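Local coordinates for peptidyl-prolyl cis-trans isomerase cyclophilin-type (Toxoplasma gondii, PDB 3BO7), which probably catalyses the cis-trans isomerisation of peptide bonds preceding proline and so speeds protein folding, and belongs to the cyclophilin family that cyclosporin A targets, at residues 17-23 / 135-141; 99-105 / 120-126. All blocks are in the same frame, centred on the assembly; numbering follows the deposited sequence. Where two conformers were deposited one is given.

Contact 1: residues 17-23 / 135-141; sequences SLNIELH and IFGRVVG
Asn19 to His23 pair antiparallel with Phe136 to Gly141, the short strand axes 4.7 Å apart at their closest. Glu21 and Arg138 exchange two backbone bonds, and His23 N binds Phe136 O. At the other end the ladder slips by one residue in a classic beta bulge: Val140 and Gly141 both face Asn19, whose O accepts from Val140 N at 2.8 Å and from Gly141 N at 3.3 Å, both from the same face of the carbonyl plane. Asn19 N returns a bond to Gly141 O.

The charged contact is the Glu21-Arg138 salt bridge. Both side chains point the same way, and the guanidinium turns its NE/NH2 edge to a single carboxylate oxygen: Arg138 NE lies 2.7 Å from Glu21 OE1 and Arg138 NH2 3.0 Å from that same OE1. Val140 CG1 sits 3.7 Å above the guanidinium plane, over its centre. Glu21 OE2 bonds Tyr8 OH.

His23, its CG beside the backbone N (chi1 -53°), brings its ring obliquely up to the Gly137 backbone, CD2 reaching Gly137 CA at 3.5 Å. A water in the ring plane joins His23 NE2 to Gly137 O, while ND1 bonds Lys6.

Apolar groups occupy the other side of the sheet. Val139 presents CG1 to Leu18 CD2 and CG2 to Ile20 CG1; Leu22 CD2 packs 3.8 Å from Phe136 CD1, beside helix 28-39.

The chemistry thus divides by face, aliphatic and aromatic groups filling the barrel interior and an ion pair lying on the outer face. Held by two donors on one oxygen and a hydroxyl on the other, the buried Glu21 carboxylate would be expected to stay ionised.

Contact 2: residues 99-105 / 120-126; sequences HQGIGVL and FITFKSC
Gly103 to Leu105 run antiparallel to Phe120 to Thr122 as the base of a hairpin, with Leu105 and Ile121 a non-hydrogen-bonded pair, and beyond them the two chains stay paired as loops as far as His99 and Cys126. Thr122 N binds Val104 O, Gly103 N reaches Thr122 O at 2.9 Å, and Cys126 N gives a nearly straight bond to His99 O. Gly101 and Gly103 both take positive phi where the chain bends.

Thr122 is the polar centre. With OG1 between its own backbone N and carbonyl carbon (chi1 74°), the hydroxyl donates to Gly101 O at 2.6 Å, in the carbonyl plane, and accepts from Val104 N at 3.1 Å. These two bonds fix its rotation and turn the methyl CG2 onto Val104 CB, 3.6 Å away. Farther out, Ser125 OG accepts from Gly101 N at 2.8 Å.

His99 and Phe120 meet rim to rim with almost parallel planes, His99 NE2 being 4.0 Å from Phe120 CZ, and neither ring covers the other. The imidazole is held at both nitrogens, ND1 by Asn130 and NE2 by Ser106. Cys126 SG rests on His99 CB, and Leu105 CD1 meets Ile121 CG1 at 3.9 Å.

Phe120 also packs on a modified side chain of the bound peptide, which places the Phe120 side of the hairpin beside the ligand. Leu105 and Ile121 reach into the barrel toward strand 16-22, Ile102 and Phe123 lean on helix 143-149, and strands 56-59 and 135-141 flank the hairpin.

In the fold
From the N terminus, the chain lays down strands 7-13 and 16-22, passes helix 28-39 and strands 48-52 and 56-59, and reaches 99-105. Contact 2 closes a short loop when 120-126 returns beside it; 135-141 then comes back to 17-23, so that contact 1 closes a long loop with contact 2 nested inside. The two are coupled through strand 135-141, which lies between 16-22 and 104-107: Val139 N and Gly103 O, and Leu105 N and Gly137 O, are probable hydrogen bonds. Inside the barrel, Leu18 CD1 touches Ile121 CD1. Together they join the N-terminal strand 16-22, through 135-141, to the hairpin 104-107/119-122 of the cyclophilin beta-barrel.

Contact 1: residues 17-23 / 135-141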
# COMPACT_ATOMS: atom_id res chain seq x y z
N SER A 17 -1.21 7.35 12.03
CA SER A 17 -0.07 7.45 11.12
C SER A 17 0.75 6.17 11.11
O SER A 17 0.87 5.48 12.13
CB SER A 17 0.81 8.64 11.49
OG SER A 17 0.15 9.86 11.22
N LEU A 18 1.33 5.86 9.95
CA LEU A 18 2.15 4.66 9.79
C LEU A 18 3.55 5.01 9.31
O LEU A 18 3.70 5.74 8.33
CB LEU A 18 1.51 3.66 8.83
CG LEU A 18 0.14 3.06 9.17
CD1 LEU A 18 -0.35 2.25 7.99
CD2 LEU A 18 0.20 2.20 10.41
N ASN A 19 4.55 4.47 10.01
CA ASN A 19 5.95 4.60 9.60
C ASN A 19 6.36 3.39 8.78
O ASN A 19 6.16 2.24 9.19
CB ASN A 19 6.86 4.77 10.82
CG ASN A 19 6.76 6.15 11.44
OD1 ASN A 19 6.36 7.13 10.80
ND2 ASN A 19 7.14 6.25 12.71
N ILE A 20 6.92 3.66 7.61
CA ILE A 20 7.14 2.61 6.62
C ILE A 20 8.57 2.59 6.08
O ILE A 20 9.14 3.63 5.76
CB ILE A 20 6.08 2.70 5.47
CG1 ILE A 20 4.73 2.15 5.97
CG2 ILE A 20 6.55 1.97 4.21
CD1 ILE A 20 3.57 2.56 5.14
N GLU A 21 9.14 1.39 6.02
CA GLU A 21 10.38 1.14 5.32
C GLU A 21 10.09 0.52 3.97
O GLU A 21 9.34 -0.46 3.87
CB GLU A 21 11.24 0.20 6.14
CG GLU A 21 12.51 -0.27 5.45
CD GLU A 21 13.36 -1.11 6.36
OE1 GLU A 21 12.94 -2.23 6.73
OE2 GLU A 21 14.46 -0.65 6.72
N LEU A 22 10.69 1.07 2.92
CA LEU A 22 10.56 0.52 1.58
C LEU A 22 11.79 -0.31 1.19
O LEU A 22 12.91 0.17 1.30
CB LEU A 22 10.34 1.64 0.57
CG LEU A 22 9.05 2.46 0.64
CD1 LEU A 22 9.06 3.42 -0.52
CD2 LEU A 22 7.80 1.60 0.58
N HIS A 23 11.56 -1.54 0.73
CA HIS A 23 12.65 -2.42 0.28
C HIS A 23 13.10 -2.13 -1.15
O HIS A 23 13.00 -2.99 -2.03
CB HIS A 23 12.25 -3.88 0.42
CG HIS A 23 11.75 -4.25 1.78
ND1 HIS A 23 12.51 -4.08 2.92
CD2 HIS A 23 10.58 -4.79 2.18
CE1 HIS A 23 11.82 -4.49 3.97
NE2 HIS A 23 10.64 -4.93 3.55
N ILE A 135 5.87 -7.59 -2.67
CA ILE A 135 6.09 -7.03 -1.35
C ILE A 135 7.17 -5.99 -1.54
O ILE A 135 8.25 -6.30 -2.07
CB ILE A 135 6.59 -8.11 -0.35
CG1 ILE A 135 5.45 -9.06 0.02
CG2 ILE A 135 7.20 -7.45 0.91
CD1 ILE A 135 5.89 -10.41 0.51
N PHE A 136 6.90 -4.76 -1.12
CA PHE A 136 7.86 -3.69 -1.33
C PHE A 136 8.14 -2.88 -0.07
O PHE A 136 8.91 -1.92 -0.11
CB PHE A 136 7.48 -2.81 -2.54
CG PHE A 136 6.22 -1.99 -2.35
CD1 PHE A 136 6.30 -0.61 -2.18
CD2 PHE A 136 4.96 -2.59 -2.39
CE1 PHE A 136 5.15 0.15 -2.02
CE2 PHE A 136 3.82 -1.82 -2.22
CZ PHE A 136 3.91 -0.45 -2.04
N GLY A 137 7.55 -3.28 1.04
CA GLY A 137 7.85 -2.64 2.30
C GLY A 137 7.30 -3.31 3.55
O GLY A 137 6.74 -4.40 3.49
N ARG A 138 7.50 -2.63 4.67
CA ARG A 138 6.93 -3.05 5.95
C ARG A 138 6.69 -1.84 6.85
O ARG A 138 7.42 -0.85 6.79
CB ARG A 138 7.83 -4.07 6.64
CG ARG A 138 9.26 -3.58 6.85
CD ARG A 138 10.01 -4.47 7.83
NE ARG A 138 11.34 -3.94 8.09
CZ ARG A 138 11.99 -4.07 9.25
NH1 ARG A 138 11.43 -4.71 10.27
NH2 ARG A 138 13.20 -3.56 9.39
N VAL A 139 5.66 -1.95 7.68
CA VAL A 139 5.38 -0.95 8.71
C VAL A 139 6.35 -1.16 9.88
O VAL A 139 6.34 -2.21 10.51
CB VAL A 139 3.90 -1.04 9.19
CG1 VAL A 139 3.58 0.01 10.25
CG2 VAL A 139 2.95 -0.90 8.02
N VAL A 140 7.21 -0.18 10.11
CA VAL A 140 8.22 -0.22 11.18
C VAL A 140 7.78 0.59 12.41
O VAL A 140 8.45 0.60 13.44
CB VAL A 140 9.62 0.27 10.69
CG1 VAL A 140 10.22 -0.71 9.69
CG2 VAL A 140 9.54 1.68 10.09
N GLY A 141 6.65 1.27 12.29
CA GLY A 141 6.06 2.00 13.39
C GLY A 141 4.61 2.35 13.10
O GLY A 141 4.28 2.87 12.03
O HOH W 1 8.13 -6.61 4.35

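Contact 2: residues 99-105 / 120-126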
# COMPACT_ATOMS: atom_id res chain seq x y z
N HIS A 99 4.76 -12.85 2.91
CA HIS A 99 3.61 -12.23 3.57
C HIS A 99 3.41 -12.85 4.95
O HIS A 99 2.38 -13.47 5.22
CB HIS A 99 2.34 -12.36 2.72
CG HIS A 99 2.46 -11.75 1.36
ND1 HIS A 99 3.04 -12.41 0.29
CD2 HIS A 99 2.11 -10.52 0.90
CE1 HIS A 99 3.02 -11.62 -0.77
NE2 HIS A 99 2.46 -10.47 -0.43
N GLN A 100 4.39 -12.67 5.81
CA GLN A 100 4.36 -13.26 7.14
C GLN A 100 4.19 -12.18 8.18
O GLN A 100 4.94 -11.21 8.22
CB GLN A 100 5.65 -14.03 7.39
CG GLN A 100 5.65 -14.86 8.66
CD GLN A 100 6.77 -15.88 8.68
OE1 GLN A 100 7.50 -15.99 9.68
NE2 GLN A 100 6.92 -16.64 7.60
N GLY A 101 3.18 -12.35 9.03
CA GLY A 101 2.97 -11.48 10.17
C GLY A 101 2.30 -10.17 9.82
O GLY A 101 1.94 -9.92 8.66
N ILE A 102 2.15 -9.32 10.83
CA ILE A 102 1.51 -8.02 10.69
C ILE A 102 2.42 -7.01 9.98
O ILE A 102 3.64 -7.03 10.15
CB ILE A 102 1.06 -7.49 12.10
CG1 ILE A 102 0.27 -6.18 11.98
CG2 ILE A 102 2.27 -7.36 13.05
CD1 ILE A 102 -0.60 -5.88 13.18
N GLY A 103 1.82 -6.14 9.17
CA GLY A 103 2.53 -4.96 8.67
C GLY A 103 3.35 -5.11 7.40
O GLY A 103 4.18 -4.24 7.11
N VAL A 104 3.14 -6.18 6.65
CA VAL A 104 3.79 -6.34 5.35
C VAL A 104 3.12 -5.39 4.34
O VAL A 104 1.89 -5.35 4.23
CB VAL A 104 3.76 -7.82 4.86
CG1 VAL A 104 4.35 -7.96 3.47
CG2 VAL A 104 4.49 -8.74 5.85
N LEU A 105 3.93 -4.61 3.62
CA LEU A 105 3.41 -3.74 2.58
C LEU A 105 3.62 -4.39 1.21
O LEU A 105 4.75 -4.69 0.80
CB LEU A 105 4.02 -2.33 2.64
CG LEU A 105 3.66 -1.36 1.51
CD1 LEU A 105 2.17 -0.99 1.53
CD2 LEU A 105 4.50 -0.09 1.53
N PHE A 120 -1.68 -3.11 -0.20
CA PHE A 120 -2.28 -3.55 1.05
C PHE A 120 -1.25 -3.68 2.17
O PHE A 120 -0.05 -3.83 1.92
CB PHE A 120 -3.06 -4.86 0.88
CG PHE A 120 -2.26 -6.02 0.37
CD1 PHE A 120 -1.91 -7.07 1.21
CD2 PHE A 120 -1.90 -6.10 -0.97
CE1 PHE A 120 -1.20 -8.17 0.74
CE2 PHE A 120 -1.19 -7.19 -1.45
CZ PHE A 120 -0.84 -8.24 -0.60
N ILE A 121 -1.74 -3.60 3.39
CA ILE A 121 -0.91 -3.89 4.55
C ILE A 121 -1.55 -5.03 5.31
O ILE A 121 -2.75 -5.01 5.61
CB ILE A 121 -0.69 -2.64 5.43
CG1 ILE A 121 -0.22 -1.46 4.57
CG2 ILE A 121 0.33 -2.94 6.52
CD1 ILE A 121 -0.17 -0.13 5.27
N THR A 122 -0.75 -6.06 5.61
CA THR A 122 -1.28 -7.25 6.25
C THR A 122 -1.63 -7.01 7.71
O THR A 122 -0.94 -6.25 8.40
CB THR A 122 -0.30 -8.45 6.16
OG1 THR A 122 0.80 -8.25 7.05
CG2 THR A 122 0.21 -8.63 4.73
N PHE A 123 -2.69 -7.66 8.17
CA PHE A 123 -2.98 -7.78 9.60
C PHE A 123 -2.35 -9.07 10.16
O PHE A 123 -1.97 -9.12 11.34
CB PHE A 123 -4.50 -7.76 9.87
CG PHE A 123 -5.17 -6.44 9.52
CD1 PHE A 123 -4.62 -5.22 9.92
CD2 PHE A 123 -6.37 -6.43 8.83
CE1 PHE A 123 -5.24 -4.01 9.61
CE2 PHE A 123 -7.01 -5.23 8.53
CZ PHE A 123 -6.43 -4.02 8.91
N LYS A 124 -2.26 -10.09 9.31
CA LYS A 124 -1.60 -11.34 9.67
C LYS A 124 -1.09 -12.06 8.43
O LYS A 124 -1.30 -11.60 7.31
CB LYS A 124 -2.52 -12.26 10.49
CG LYS A 124 -1.79 -13.44 11.17
CD LYS A 124 -0.52 -13.00 11.93
CE LYS A 124 0.44 -14.16 12.14
NZ LYS A 124 1.71 -13.72 12.77
N SER A 125 -0.38 -13.16 8.64
CA SER A 125 0.17 -13.95 7.55
C SER A 125 -0.87 -14.31 6.50
O SER A 125 -2.03 -14.60 6.82
CB SER A 125 0.81 -15.21 8.11
OG SER A 125 1.93 -14.86 8.89
N CYS A 126 -0.43 -14.27 5.25
CA CYS A 126 -1.24 -14.65 4.09
C CYS A 126 -0.27 -15.06 3.00
O CYS A 126 -0.22 -14.46 1.93
CB CYS A 126 -2.15 -13.49 3.63
SG CYS A 126 -1.36 -11.86 3.62